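Local coordinates for protein guanine deaminase (PDB 6OHB) that catalyses the zinc-dependent hydrolytic deamination of guanine to xanthine and ammonia, a step of purine degradation, at residues T236-N241 with G257-Y262; F210-S215 with A246-L251; K9-S14 with R65-R70; L39-Q44 with K57-D62; Q87-G92 with E110-D115. One frame throughout, in Å; residues are numbered along the deposited sequence.

Contacts 1, 2 and 5 lie in the catalytic barrel, contacts 3 and 4 in and against a small beta-sheet at the far side of the chain. Contact 1 holds the zinc ligand His237, and contact 2 packs directly against it, centres about 9 Å apart, with Tyr258 and Tyr262 meeting Phe210, Ala211 and Val248. Contact 5 approaches the metal from another loop: its nearest atoms are about 7 Å from contact 1, and the Gln87 side chain is about 6 Å from zinc. Contacts 3 and 4 lie on neighbouring strands, 8-12 and 38-43, with centres about 10 Å apart, and stand remote from the metal site, the centre of contact 3 being about 46 Å from that of contact 1.

Contact 1 of 5, residues T236-N241 with G257-Y262; sequences THLCEN and GYLDVY. With ZN (zinc ion), chain E.
Leu238 pushes CD1 into the hollow between two tyrosines of helix 258-264. This methyl lies over one face of the Tyr258 ring, 3.8 Å from its centroid, and in plane at the edge of the Tyr262 ring, while Leu238 CD2 rests on Leu259 CD1 at 3.9 Å. Two more bumps flank it: Thr236 CG2, from the strand, covers a face of Tyr262, a CH-pi contact 3.8 Å from the centroid, and Cys239 SG, from the loop just after it, sits obliquely against Tyr258, 3.6 Å from its CD2, as a sulfur-aromatic contact. The Tyr262 hydroxyl donates to His237 O (2.9 Å), almost head-on to the carbonyl (171°), which probably helps to steady the backbone of the residue whose NE2 binds the zinc ion at 2.0 Å, alongside His82, His84 and Asp327. A phenylalanine in place of Tyr262 would probably leave the His237 carbonyl without this donor and the backbone of the metal ligand less firmly fixed. Thr236 OG1 bonds to Pro208 O, and Tyr258 OH to Glu244. Within the amidohydrolase barrel, strand 233-238 runs between strands 203-208 and 272-274; helix 242-251 packs on Tyr258 and helix 282-290 on Leu259.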
# COMPACT_ATOMS: atom_id res chain seq x y z
N THR A 236 -10.31 -0.42 23.83
CA THR A 236 -11.47 0.22 23.22
C THR A 236 -11.03 1.21 22.15
O THR A 236 -9.85 1.48 22.00
CB THR A 236 -12.34 0.90 24.30
OG1 THR A 236 -13.60 1.28 23.72
CG2 THR A 236 -11.64 2.13 24.86
N HIS A 237 -12.01 1.75 21.42
CA HIS A 237 -11.75 2.77 20.40
C HIS A 237 -11.88 4.17 21.02
O HIS A 237 -12.67 4.37 21.95
CB HIS A 237 -12.74 2.63 19.23
CG HIS A 237 -12.52 1.41 18.36
ND1 HIS A 237 -13.12 0.19 18.61
CD2 HIS A 237 -11.82 1.25 17.21
CE1 HIS A 237 -12.78 -0.67 17.67
NE2 HIS A 237 -11.99 -0.06 16.81
N LEU A 238 -11.10 5.13 20.51
CA LEU A 238 -11.12 6.48 21.09
C LEU A 238 -10.77 7.54 20.05
O LEU A 238 -9.70 7.47 19.44
CB LEU A 238 -10.15 6.58 22.28
CG LEU A 238 -9.97 7.94 22.96
CD1 LEU A 238 -11.23 8.31 23.73
CD2 LEU A 238 -8.77 7.92 23.89
N CYS A 239 -11.65 8.53 19.90
CA CYS A 239 -11.47 9.69 19.02
C CYS A 239 -10.89 9.30 17.66
O CYS A 239 -9.87 9.83 17.21
CB CYS A 239 -10.62 10.77 19.69
SG CYS A 239 -11.07 11.15 21.39
N GLU A 240 -11.59 8.41 16.98
CA GLU A 240 -11.21 8.06 15.61
C GLU A 240 -11.72 9.09 14.62
O GLU A 240 -11.01 9.47 13.68
CB GLU A 240 -11.75 6.66 15.27
CG GLU A 240 -11.43 6.16 13.86
CD GLU A 240 -11.96 4.75 13.61
OE1 GLU A 240 -12.67 4.22 14.49
OE2 GLU A 240 -11.67 4.17 12.54
N ASN A 241 -12.95 9.58 14.82
CA ASN A 241 -13.66 10.41 13.86
C ASN A 241 -14.36 11.55 14.59
O ASN A 241 -14.81 11.40 15.73
CB ASN A 241 -14.66 9.56 13.07
CG ASN A 241 -15.48 10.38 12.11
OD1 ASN A 241 -16.69 10.51 12.28
ND2 ASN A 241 -14.84 10.92 11.08
N GLY A 257 -15.36 15.43 27.76
CA GLY A 257 -14.89 14.90 26.49
C GLY A 257 -14.90 13.38 26.45
O GLY A 257 -15.39 12.69 27.35
N TYR A 258 -14.31 12.86 25.37
CA TYR A 258 -14.37 11.43 25.08
C TYR A 258 -13.53 10.62 26.06
O TYR A 258 -14.04 9.69 26.71
CB TYR A 258 -13.91 11.20 23.63
CG TYR A 258 -14.37 9.92 22.97
CD1 TYR A 258 -14.79 8.82 23.72
CD2 TYR A 258 -14.35 9.79 21.59
CE1 TYR A 258 -15.19 7.65 23.11
CE2 TYR A 258 -14.74 8.63 20.97
CZ TYR A 258 -15.16 7.56 21.73
OH TYR A 258 -15.56 6.40 21.10
N LEU A 259 -12.24 10.93 26.18
CA LEU A 259 -11.37 10.15 27.05
C LEU A 259 -11.82 10.21 28.50
O LEU A 259 -11.61 9.25 29.26
CB LEU A 259 -9.92 10.63 26.92
CG LEU A 259 -8.89 10.02 27.87
CD1 LEU A 259 -8.80 8.51 27.72
CD2 LEU A 259 -7.52 10.66 27.69
N ASP A 260 -12.44 11.32 28.91
CA ASP A 260 -12.85 11.44 30.30
C ASP A 260 -13.99 10.50 30.66
O ASP A 260 -14.14 10.14 31.83
CB ASP A 260 -13.24 12.88 30.63
CG ASP A 260 -13.48 13.09 32.11
OD1 ASP A 260 -12.48 13.22 32.86
OD2 ASP A 260 -14.65 13.13 32.53
N VAL A 261 -14.79 10.07 29.68
CA VAL A 261 -15.80 9.05 29.95
C VAL A 261 -15.13 7.76 30.41
O VAL A 261 -15.54 7.15 31.41
CB VAL A 261 -16.68 8.81 28.72
CG1 VAL A 261 -17.80 7.82 29.06
CG2 VAL A 261 -17.24 10.12 28.21
N TYR A 262 -14.08 7.33 29.70
CA TYR A 262 -13.35 6.13 30.10
C TYR A 262 -12.61 6.35 31.41
O TYR A 262 -12.57 5.45 32.26
CB TYR A 262 -12.36 5.73 29.01
CG TYR A 262 -12.98 5.37 27.68
CD1 TYR A 262 -14.01 4.44 27.60
CD2 TYR A 262 -12.53 5.96 26.51
CE1 TYR A 262 -14.58 4.12 26.38
CE2 TYR A 262 -13.09 5.64 25.29
CZ TYR A 262 -14.11 4.72 25.23
OH TYR A 262 -14.66 4.40 24.01
ZN ZN E . -11.12 -1.14 15.31

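Contact 2 of 5, residues F210-S215 with A246-L251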
# COMPACT_ATOMS: atom_id res chain seq x y z
N PHE A 210 -17.03 0.99 21.97
CA PHE A 210 -16.72 2.37 22.31
C PHE A 210 -17.88 2.92 23.15
O PHE A 210 -18.87 2.23 23.39
CB PHE A 210 -16.46 3.23 21.07
CG PHE A 210 -17.50 3.11 19.98
CD1 PHE A 210 -17.13 2.85 18.67
CD2 PHE A 210 -18.85 3.26 20.26
CE1 PHE A 210 -18.07 2.73 17.67
CE2 PHE A 210 -19.80 3.15 19.26
CZ PHE A 210 -19.41 2.88 17.97
N ALA A 211 -17.72 4.16 23.60
CA ALA A 211 -18.72 4.75 24.48
C ALA A 211 -20.10 4.89 23.83
O ALA A 211 -21.10 4.66 24.54
CB ALA A 211 -18.22 6.11 24.99
N PRO A 212 -20.24 5.27 22.55
CA PRO A 212 -21.60 5.36 21.97
C PRO A 212 -22.45 4.11 22.15
O PRO A 212 -23.66 4.24 22.39
CB PRO A 212 -21.32 5.64 20.49
CG PRO A 212 -20.07 6.44 20.51
CD PRO A 212 -19.25 5.92 21.68
N THR A 213 -21.87 2.92 22.06
CA THR A 213 -22.66 1.70 22.10
C THR A 213 -22.68 1.06 23.48
O THR A 213 -23.08 -0.10 23.62
CB THR A 213 -22.14 0.68 21.07
OG1 THR A 213 -20.71 0.60 21.14
CG2 THR A 213 -22.57 1.07 19.66
N SER A 214 -22.32 1.80 24.52
CA SER A 214 -22.40 1.28 25.88
C SER A 214 -23.14 2.26 26.77
O SER A 214 -22.76 3.44 26.86
CB SER A 214 -20.99 1.01 26.44
OG SER A 214 -20.41 -0.12 25.80
N SER A 215 -24.18 1.77 27.44
CA SER A 215 -24.93 2.56 28.39
C SER A 215 -24.06 2.88 29.61
O SER A 215 -23.02 2.25 29.83
CB SER A 215 -26.18 1.79 28.82
OG SER A 215 -25.82 0.63 29.55
N ALA A 246 -18.41 13.98 18.47
CA ALA A 246 -19.64 14.74 18.73
C ALA A 246 -20.75 13.84 19.27
O ALA A 246 -21.52 14.24 20.15
CB ALA A 246 -20.09 15.46 17.45
N TRP A 247 -20.85 12.62 18.74
CA TRP A 247 -21.82 11.66 19.26
C TRP A 247 -21.56 11.36 20.73
O TRP A 247 -22.50 11.27 21.53
CB TRP A 247 -21.76 10.38 18.42
CG TRP A 247 -22.93 9.46 18.58
CD1 TRP A 247 -24.12 9.74 19.19
CD2 TRP A 247 -23.04 8.11 18.11
NE1 TRP A 247 -24.95 8.65 19.13
CE2 TRP A 247 -24.31 7.64 18.47
CE3 TRP A 247 -22.17 7.26 17.42
CZ2 TRP A 247 -24.74 6.34 18.17
CZ3 TRP A 247 -22.60 5.98 17.12
CH2 TRP A 247 -23.87 5.53 17.49
N VAL A 248 -20.28 11.20 21.10
CA VAL A 248 -19.94 10.94 22.49
C VAL A 248 -20.30 12.13 23.35
O VAL A 248 -20.87 11.99 24.44
CB VAL A 248 -18.45 10.57 22.62
CG1 VAL A 248 -18.04 10.49 24.09
CG2 VAL A 248 -18.18 9.26 21.92
N LYS A 249 -19.96 13.33 22.89
CA LYS A 249 -20.38 14.51 23.62
C LYS A 249 -21.91 14.57 23.77
O LYS A 249 -22.40 15.13 24.75
CB LYS A 249 -19.82 15.78 22.96
N SER A 250 -22.70 14.06 22.82
CA SER A 250 -24.14 14.04 23.11
C SER A 250 -24.50 12.98 24.15
O SER A 250 -25.37 13.19 25.01
CB SER A 250 -25.00 13.80 21.84
OG SER A 250 -25.16 14.84 20.87
N LEU A 251 -23.87 11.83 24.09
CA LEU A 251 -24.40 10.78 24.93
C LEU A 251 -23.91 10.87 26.37
O LEU A 251 -24.58 10.34 27.27
CB LEU A 251 -24.07 9.41 24.32
CG LEU A 251 -24.98 9.10 23.12
CD1 LEU A 251 -24.37 8.00 22.29
CD2 LEU A 251 -26.38 8.71 23.58
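Trp247 holds CG anti to the backbone N (chi1 -164°), which carries the indole away from helix 242-251 and lays it against Pro212; Val248, one residue on, has CG2 anti to its carbonyl carbon and brings that methyl to the same proline. Both segments belong to the rim of the amidohydrolase TIM barrel at the C-terminal ends of its strands: 210-215 follows strand 203-208, and helix 242-251 follows strand 233-238. The union across them is apolar. Pro212 CB stands over one face of the indole, 3.6 Å from the centroid of the six-membered ring and 14° off its normal, a CH-pi contact. At the other end of the pyrrolidine, Pro212 CD meets Val248 CG2 at 3.5 Å, so the proline ring touches an aromatic face through CB and a valine methyl through CD. Ala211 CB adds a looser touch on Val248 CG2 at 4.4 Å. Within the loop, Ser214 N bonds to Ala211 O at 3.1 Å. Phe210, a substrate-binding residue by similarity, lies against Tyr258 and Tyr262, and Val248 also touches Tyr258, which probably connects this packing to the wall of the substrate pocket. Pro212 O accepts hydrogen bonds from Asn173 ND2 and Arg172 NE, while Leu251 CD1 lies 3.8 Å from that same Pro212 O.

Contact 3 of 5, residues K9-S14 with R65-R70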
# COMPACT_ATOMS: atom_id res chain seq x y z
N LYS A 9 16.92 -26.40 20.74
CA LYS A 9 16.83 -26.14 19.31
C LYS A 9 17.83 -25.05 18.95
O LYS A 9 18.04 -24.12 19.73
CB LYS A 9 15.42 -25.69 18.87
CG LYS A 9 14.33 -26.72 19.07
CD LYS A 9 13.01 -26.24 18.47
CE LYS A 9 11.83 -27.01 19.05
NZ LYS A 9 10.56 -26.70 18.34
N ALA A 10 18.44 -25.17 17.77
CA ALA A 10 19.45 -24.24 17.30
C ALA A 10 19.01 -23.60 15.99
O ALA A 10 18.67 -24.31 15.04
CB ALA A 10 20.80 -24.94 17.11
N VAL A 11 19.05 -22.27 15.93
CA VAL A 11 18.64 -21.51 14.76
C VAL A 11 19.79 -20.58 14.39
O VAL A 11 20.21 -19.75 15.20
CB VAL A 11 17.36 -20.70 15.01
CG1 VAL A 11 17.07 -19.79 13.83
CG2 VAL A 11 16.17 -21.63 15.28
N ARG A 12 20.28 -20.70 13.16
CA ARG A 12 21.40 -19.90 12.69
C ARG A 12 20.96 -18.90 11.63
O ARG A 12 20.08 -19.20 10.81
CB ARG A 12 22.50 -20.81 12.13
CG ARG A 12 23.76 -20.08 11.77
CD ARG A 12 24.80 -21.01 11.19
NE ARG A 12 26.01 -20.27 10.87
CZ ARG A 12 27.13 -20.83 10.43
NH1 ARG A 12 27.18 -22.15 10.25
NH2 ARG A 12 28.19 -20.08 10.16
N GLY A 13 21.56 -17.71 11.64
CA GLY A 13 21.30 -16.78 10.55
C GLY A 13 21.64 -15.36 10.97
O GLY A 13 22.38 -15.14 11.91
N SER A 14 21.06 -14.42 10.23
CA SER A 14 21.22 -13.00 10.52
C SER A 14 20.06 -12.55 11.40
O SER A 14 18.92 -12.94 11.16
CB SER A 14 21.25 -12.20 9.22
OG SER A 14 22.57 -12.10 8.73
N ARG A 65 20.33 -31.10 14.85
CA ARG A 65 20.84 -30.37 13.70
C ARG A 65 20.29 -28.95 13.73
O ARG A 65 19.13 -28.72 14.09
CB ARG A 65 20.49 -31.11 12.41
CG ARG A 65 21.27 -32.43 12.33
CD ARG A 65 21.42 -32.97 10.92
NE ARG A 65 22.14 -32.06 10.02
CZ ARG A 65 23.46 -31.98 9.92
NH1 ARG A 65 24.24 -32.76 10.67
NH2 ARG A 65 24.01 -31.12 9.07
N VAL A 66 21.14 -27.99 13.38
CA VAL A 66 20.77 -26.58 13.43
C VAL A 66 19.94 -26.23 12.21
O VAL A 66 20.17 -26.74 11.10
CB VAL A 66 22.04 -25.70 13.52
CG1 VAL A 66 23.00 -26.04 12.41
CG2 VAL A 66 21.67 -24.22 13.48
N ARG A 67 18.90 -25.42 12.43
CA ARG A 67 18.09 -24.88 11.34
C ARG A 67 18.85 -23.71 10.74
O ARG A 67 19.06 -22.68 11.40
CB ARG A 67 16.72 -24.44 11.85
CG ARG A 67 15.91 -25.58 12.45
CD ARG A 67 15.63 -25.32 13.92
NE ARG A 67 15.18 -26.53 14.62
CZ ARG A 67 13.93 -26.97 14.61
NH1 ARG A 67 12.99 -26.31 13.94
NH2 ARG A 67 13.61 -28.07 15.27
N ASP A 68 19.30 -23.86 9.49
CA ASP A 68 20.21 -22.92 8.84
C ASP A 68 19.39 -21.97 7.97
O ASP A 68 18.99 -22.31 6.86
CB ASP A 68 21.25 -23.70 8.03
CG ASP A 68 22.32 -22.80 7.45
OD1 ASP A 68 22.30 -21.58 7.71
OD2 ASP A 68 23.19 -23.33 6.70
N TYR A 69 19.15 -20.76 8.48
CA TYR A 69 18.43 -19.73 7.74
C TYR A 69 19.35 -18.63 7.23
O TYR A 69 18.94 -17.47 7.11
CB TYR A 69 17.33 -19.12 8.61
CG TYR A 69 16.26 -20.10 9.04
CD1 TYR A 69 15.55 -20.84 8.09
CD2 TYR A 69 15.95 -20.29 10.38
CE1 TYR A 69 14.56 -21.75 8.48
CE2 TYR A 69 14.96 -21.19 10.77
CZ TYR A 69 14.28 -21.91 9.82
OH TYR A 69 13.30 -22.81 10.20
N ARG A 70 20.60 -18.98 6.92
CA ARG A 70 21.54 -17.99 6.40
C ARG A 70 21.07 -17.48 5.04
O ARG A 70 20.59 -18.25 4.21
CB ARG A 70 22.94 -18.58 6.31
CG ARG A 70 23.63 -18.66 7.67
CD ARG A 70 25.01 -19.28 7.59
NE ARG A 70 24.96 -20.68 7.18
CZ ARG A 70 26.03 -21.42 6.91
NH1 ARG A 70 27.24 -20.89 7.01
NH2 ARG A 70 25.89 -22.68 6.53
O HOH W 1 17.57 -27.42 16.16
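Arg12 and Arg70 lay their guanidinium groups flat on one another, centres 3.7 Å apart and planes 19° from parallel. The two strands that carry them pair in parallel: Arg67 N donates to Ala10 O (2.8 Å), Arg12 N to Arg67 O (2.9 Å, nearly straight at 177°) and Tyr69 N to Arg12 O (3.0 Å). Side chains alternate about this ladder. Val11 and Arg67 share one face, where Val11 CG1 also meets the edge of the Tyr69 ring at CD2 (3.7 Å); Arg12 and Asp68 share the other. Arg12 reaches the stack fully extended, with CG anti to the backbone N (chi1 -173°), whereas Arg70 is bent at chi3 and held by Asp68 side-on. Arg70 NE donates to Asp68 OD1 (2.9 Å) and NH2 to OD2 (2.8 Å), both oxygens being met on the syn side. Asp68 OD1 also takes Arg70 N in an Asx turn, so this one oxygen has two donors. At the other end of the pairing, a water bridges Ala10 N, Arg65 O and Arg67 NE. Further out, Arg12 NE forms a salt bridge with Asp37 and its guanidinium a cation-pi contact with Trp53, while Tyr69 OH bonds to Tyr429. A leucine in place of Arg12 would probably leave Asp37 without its mate and the Arg70 guanidinium without the flat group over its face. Strand 67-70 is the outermost within this chain of a mixed four-stranded sheet. The two stacked cations are probably tolerated because each is paired with a carboxylate of its own, Asp37 for Arg12 and Asp68 for Arg70.

Contact 4 of 5, residues L39-Q44 with K57-D62; sequences LLLIKQ and KHQIPD
Leu39 and Ile60 point their branches at each other tip to tip, both Leu39 methyls approaching Ile60 CD1, with CD2 4.0 Å from it. Leu39 belongs to strand 38-43 of the small mixed beta-sheet that lies apart from the amidohydrolase barrel, and Ile60 follows a 3-10 turn, 57-59, that lies against one face of that sheet. Leu41, two residues along and on the same face, approaches Ile60 across its length: Leu41 CD2 is 4.0 Å from Ile60 CG1. The two leucines reach the turn by different torsions, Leu39 with CG anti to the backbone N (chi1 167°) and Leu41 with CG anti to the carbonyl carbon (chi1 -72°), and Ile60 is met at its end by one and along its side by the other. Leu40 and Ile42 face the other way and pack on Phe388. The turn is closed by Ile60 N donating to Lys57 O at 3.2 Å. Ile60 also touches Ala10 of strand 8-12, while Leu41 and Gln59 both pack on Trp49 of strand 46-50, so residues 59-60 reach side chains of strands 8-12, 38-43 and 46-50. At the start of the turn, Leu39 CD2 lies 3.7 Å from Lys57 N; beside Ile60, Leu41 CD1 lies against the aliphatic base of Gln59, 3.7 Å from its CB.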
# COMPACT_ATOMS: atom_id res chain seq x y z
N LEU A 39 23.50 -17.01 16.31
CA LEU A 39 22.96 -18.27 16.79
C LEU A 39 21.95 -17.98 17.89
O LEU A 39 22.22 -17.20 18.81
CB LEU A 39 24.06 -19.17 17.34
CG LEU A 39 23.57 -20.37 18.15
CD1 LEU A 39 22.79 -21.31 17.26
CD2 LEU A 39 24.74 -21.08 18.82
N LEU A 40 20.79 -18.63 17.78
CA LEU A 40 19.70 -18.55 18.74
C LEU A 40 19.42 -19.96 19.23
O LEU A 40 19.04 -20.83 18.44
CB LEU A 40 18.45 -17.95 18.09
CG LEU A 40 17.17 -18.07 18.92
CD1 LEU A 40 17.24 -17.17 20.15
CD2 LEU A 40 15.93 -17.75 18.08
N LEU A 41 19.63 -20.18 20.52
CA LEU A 41 19.35 -21.45 21.17
C LEU A 41 18.08 -21.32 21.99
O LEU A 41 17.96 -20.39 22.81
CB LEU A 41 20.51 -21.89 22.06
CG LEU A 41 21.77 -22.35 21.34
CD1 LEU A 41 22.88 -22.61 22.35
CD2 LEU A 41 21.48 -23.59 20.52
N ILE A 42 17.18 -22.28 21.81
CA ILE A 42 15.82 -22.27 22.34
C ILE A 42 15.65 -23.49 23.25
O ILE A 42 16.02 -24.60 22.87
CB ILE A 42 14.78 -22.32 21.20
CG1 ILE A 42 14.96 -21.13 20.26
CG2 ILE A 42 13.37 -22.42 21.74
CD1 ILE A 42 14.14 -21.27 19.00
N LYS A 43 15.06 -23.27 24.42
CA LYS A 43 14.75 -24.35 25.34
C LYS A 43 13.48 -23.99 26.10
O LYS A 43 13.37 -22.88 26.63
CB LYS A 43 15.90 -24.59 26.33
CG LYS A 43 15.66 -25.76 27.28
CD LYS A 43 16.47 -25.64 28.56
CE LYS A 43 17.58 -26.68 28.63
NZ LYS A 43 18.10 -26.84 30.02
N GLN A 44 12.54 -24.93 26.15
CA GLN A 44 11.26 -24.73 26.84
C GLN A 44 10.58 -23.45 26.37
O GLN A 44 10.12 -22.63 27.17
CB GLN A 44 11.45 -24.73 28.35
CG GLN A 44 11.88 -26.06 28.93
CD GLN A 44 12.05 -26.01 30.43
OE1 GLN A 44 13.17 -26.06 30.94
NE2 GLN A 44 10.94 -25.91 31.15
N LYS A 57 28.38 -21.76 19.27
CA LYS A 57 28.24 -23.02 18.56
C LYS A 57 28.61 -24.23 19.42
O LYS A 57 28.11 -25.33 19.18
CB LYS A 57 29.08 -22.98 17.28
CG LYS A 57 29.94 -24.20 17.03
CD LYS A 57 30.75 -24.09 15.75
CE LYS A 57 31.80 -23.00 15.85
NZ LYS A 57 32.81 -23.12 14.75
N HIS A 58 29.47 -24.05 20.43
CA HIS A 58 29.90 -25.18 21.25
C HIS A 58 28.76 -25.74 22.10
O HIS A 58 28.78 -26.92 22.45
CB HIS A 58 31.08 -24.78 22.13
CG HIS A 58 30.77 -23.69 23.11
ND1 HIS A 58 30.81 -22.35 22.77
CD2 HIS A 58 30.41 -23.74 24.42
CE1 HIS A 58 30.49 -21.63 23.83
NE2 HIS A 58 30.24 -22.44 24.84
N GLN A 59 27.76 -24.92 22.43
CA GLN A 59 26.62 -25.36 23.24
C GLN A 59 25.62 -26.23 22.47
O GLN A 59 24.65 -26.69 23.08
CB GLN A 59 25.87 -24.16 23.81
CG GLN A 59 26.66 -23.29 24.77
CD GLN A 59 25.94 -22.01 25.11
OE1 GLN A 59 25.18 -21.95 26.07
NE2 GLN A 59 26.15 -20.98 24.30
N ILE A 60 25.82 -26.45 21.17
CA ILE A 60 24.85 -27.21 20.38
C ILE A 60 25.13 -28.70 20.54
O ILE A 60 26.21 -29.18 20.15
CB ILE A 60 24.89 -26.81 18.89
CG1 ILE A 60 24.58 -25.31 18.73
CG2 ILE A 60 23.87 -27.62 18.10
CD1 ILE A 60 24.82 -24.79 17.34
N PRO A 61 24.20 -29.47 21.10
CA PRO A 61 24.46 -30.90 21.33
C PRO A 61 24.55 -31.67 20.02
O PRO A 61 24.04 -31.26 18.98
CB PRO A 61 23.24 -31.35 22.15
CG PRO A 61 22.60 -30.09 22.65
CD PRO A 61 22.89 -29.05 21.62
N ASP A 62 25.22 -32.82 20.11
CA ASP A 62 25.37 -33.68 18.94
C ASP A 62 24.05 -34.28 18.47
O ASP A 62 23.98 -34.79 17.35
CB ASP A 62 26.35 -34.82 19.25
CG ASP A 62 27.60 -34.33 19.97
OD1 ASP A 62 27.48 -33.88 21.13
OD2 ASP A 62 28.71 -34.41 19.39

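Contact 5 of 5, residues Q87-G92 with E110-D115; sequences QSEMVG and ERRYED
Gln87 and Glu110 meet beside the probable substrate pocket, where the loop after strand 73-84 touches the end of helix 98-111; Gln87 is a substrate-binding residue by similarity. Its NE2 donates to Glu110 OE2 (2.7 Å, 149° at the hydrogen), which accepts through its anti lone pair, the side away from its other oxygen. Amide and carboxylate are close to coplanar, 29° apart, and the acceptor lies near the amide plane. Glu110 OE1 is engaged by a salt bridge to Arg209, itself a substrate-binding residue by similarity, so this carboxylate probably acts as a second-shell link between two residues of the pocket. Gln87 also begins a type I beta turn, closed by Met90 N bonding to Gln87 O at 3.2 Å, and the turn brings Glu89 round to Tyr113. This loop follows the barrel strand whose end carries the zinc ligands His82 and His84, an arrangement of the amidohydrolase TIM barrel. Glu89 has CG between the backbone N and the carbonyl carbon (chi1 67°) and its chain bends at chi2, which brings its carboxylate to the Tyr113 hydroxyl. Tyr113 OH donates to Glu89 OE1 (2.7 Å) on the syn lone pair; OE1 lies in the ring plane, at its edge. The other oxygen, OE2, accepts from Tyr118 OH and stands over a face of the Arg112 guanidinium, 3.9 Å from NE: a long salt bridge of charges alone, to which no N-H points. Arg112 NH1 bonds to Asn405 of the second subunit, and Ser88 O accepts from Arg402 of that subunit.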
# COMPACT_ATOMS: atom_id res chain seq x y z
N GLN A 87 -14.03 -9.94 11.12
CA GLN A 87 -14.21 -8.95 10.07
C GLN A 87 -13.34 -9.19 8.84
O GLN A 87 -13.25 -8.30 7.98
CB GLN A 87 -13.94 -7.54 10.61
CG GLN A 87 -15.00 -7.01 11.55
CD GLN A 87 -14.69 -5.62 12.04
OE1 GLN A 87 -13.76 -4.97 11.56
NE2 GLN A 87 -15.47 -5.13 13.01
N SER A 88 -12.70 -10.36 8.73
CA SER A 88 -11.77 -10.59 7.63
C SER A 88 -12.45 -10.50 6.27
O SER A 88 -11.86 -10.01 5.31
CB SER A 88 -11.09 -11.95 7.81
OG SER A 88 -10.36 -12.02 9.02
N GLU A 89 -13.70 -10.96 6.18
CA GLU A 89 -14.40 -11.03 4.90
C GLU A 89 -15.08 -9.73 4.50
O GLU A 89 -15.63 -9.65 3.39
CB GLU A 89 -15.44 -12.16 4.94
CG GLU A 89 -16.60 -11.92 5.89
CD GLU A 89 -16.37 -12.51 7.27
OE1 GLU A 89 -15.24 -12.40 7.80
OE2 GLU A 89 -17.32 -13.10 7.83
N MET A 90 -15.05 -8.70 5.35
CA MET A 90 -15.82 -7.49 5.12
C MET A 90 -15.40 -6.79 3.83
O MET A 90 -14.23 -6.44 3.65
CB MET A 90 -15.66 -6.54 6.31
CG MET A 90 -16.90 -5.71 6.60
SD MET A 90 -16.55 -4.24 7.58
CE MET A 90 -15.40 -4.89 8.76
N VAL A 91 -16.36 -6.59 2.94
CA VAL A 91 -16.17 -5.82 1.72
C VAL A 91 -17.06 -4.58 1.82
O VAL A 91 -18.28 -4.70 1.95
CB VAL A 91 -16.51 -6.63 0.46
CG1 VAL A 91 -16.35 -5.78 -0.79
CG2 VAL A 91 -15.65 -7.88 0.39
N GLY A 92 -16.44 -3.41 1.78
CA GLY A 92 -17.16 -2.16 1.92
C GLY A 92 -17.33 -1.43 0.60
O GLY A 92 -16.53 -1.58 -0.32
N GLU A 110 -20.33 -8.91 11.40
CA GLU A 110 -20.13 -9.57 12.68
C GLU A 110 -21.33 -10.41 13.10
O GLU A 110 -21.19 -11.28 13.96
CB GLU A 110 -19.85 -8.54 13.77
CG GLU A 110 -18.60 -7.70 13.57
CD GLU A 110 -18.27 -6.86 14.79
OE1 GLU A 110 -19.07 -6.88 15.75
OE2 GLU A 110 -17.22 -6.18 14.78
N ARG A 111 -22.51 -10.16 12.51
CA ARG A 111 -23.69 -10.97 12.82
C ARG A 111 -23.51 -12.43 12.43
O ARG A 111 -24.05 -13.32 13.10
CB ARG A 111 -24.92 -10.39 12.12
N ARG A 112 -22.75 -12.70 11.38
CA ARG A 112 -22.58 -14.07 10.88
C ARG A 112 -21.83 -14.96 11.86
O ARG A 112 -21.80 -16.18 11.66
CB ARG A 112 -21.87 -14.03 9.53
CG ARG A 112 -22.35 -12.88 8.65
CD ARG A 112 -21.41 -12.53 7.50
NE ARG A 112 -20.98 -13.69 6.72
CZ ARG A 112 -20.62 -13.62 5.44
NH1 ARG A 112 -20.23 -14.72 4.79
NH2 ARG A 112 -20.66 -12.46 4.81
N TYR A 113 -21.23 -14.38 12.90
CA TYR A 113 -20.42 -15.12 13.86
C TYR A 113 -21.22 -15.65 15.05
O TYR A 113 -20.62 -16.11 16.03
CB TYR A 113 -19.25 -14.25 14.33
CG TYR A 113 -18.21 -14.07 13.23
CD1 TYR A 113 -18.40 -13.14 12.21
CD2 TYR A 113 -17.07 -14.85 13.20
CE1 TYR A 113 -17.47 -12.99 11.21
CE2 TYR A 113 -16.13 -14.70 12.20
CZ TYR A 113 -16.34 -13.77 11.20
OH TYR A 113 -15.41 -13.62 10.20
N GLU A 114 -22.55 -15.58 15.00
CA GLU A 114 -23.38 -16.29 15.97
C GLU A 114 -23.31 -17.80 15.77
O GLU A 114 -23.44 -18.56 16.73
CB GLU A 114 -24.83 -15.80 15.89
N ASP A 115 -23.12 -18.23 14.52
CA ASP A 115 -22.91 -19.64 14.20
C ASP A 115 -21.54 -20.08 14.72
O ASP A 115 -20.53 -19.43 14.46
CB ASP A 115 -23.00 -19.82 12.68
CG ASP A 115 -22.83 -21.26 12.24
OD1 ASP A 115 -22.88 -21.49 11.01
OD2 ASP A 115 -22.68 -22.17 13.08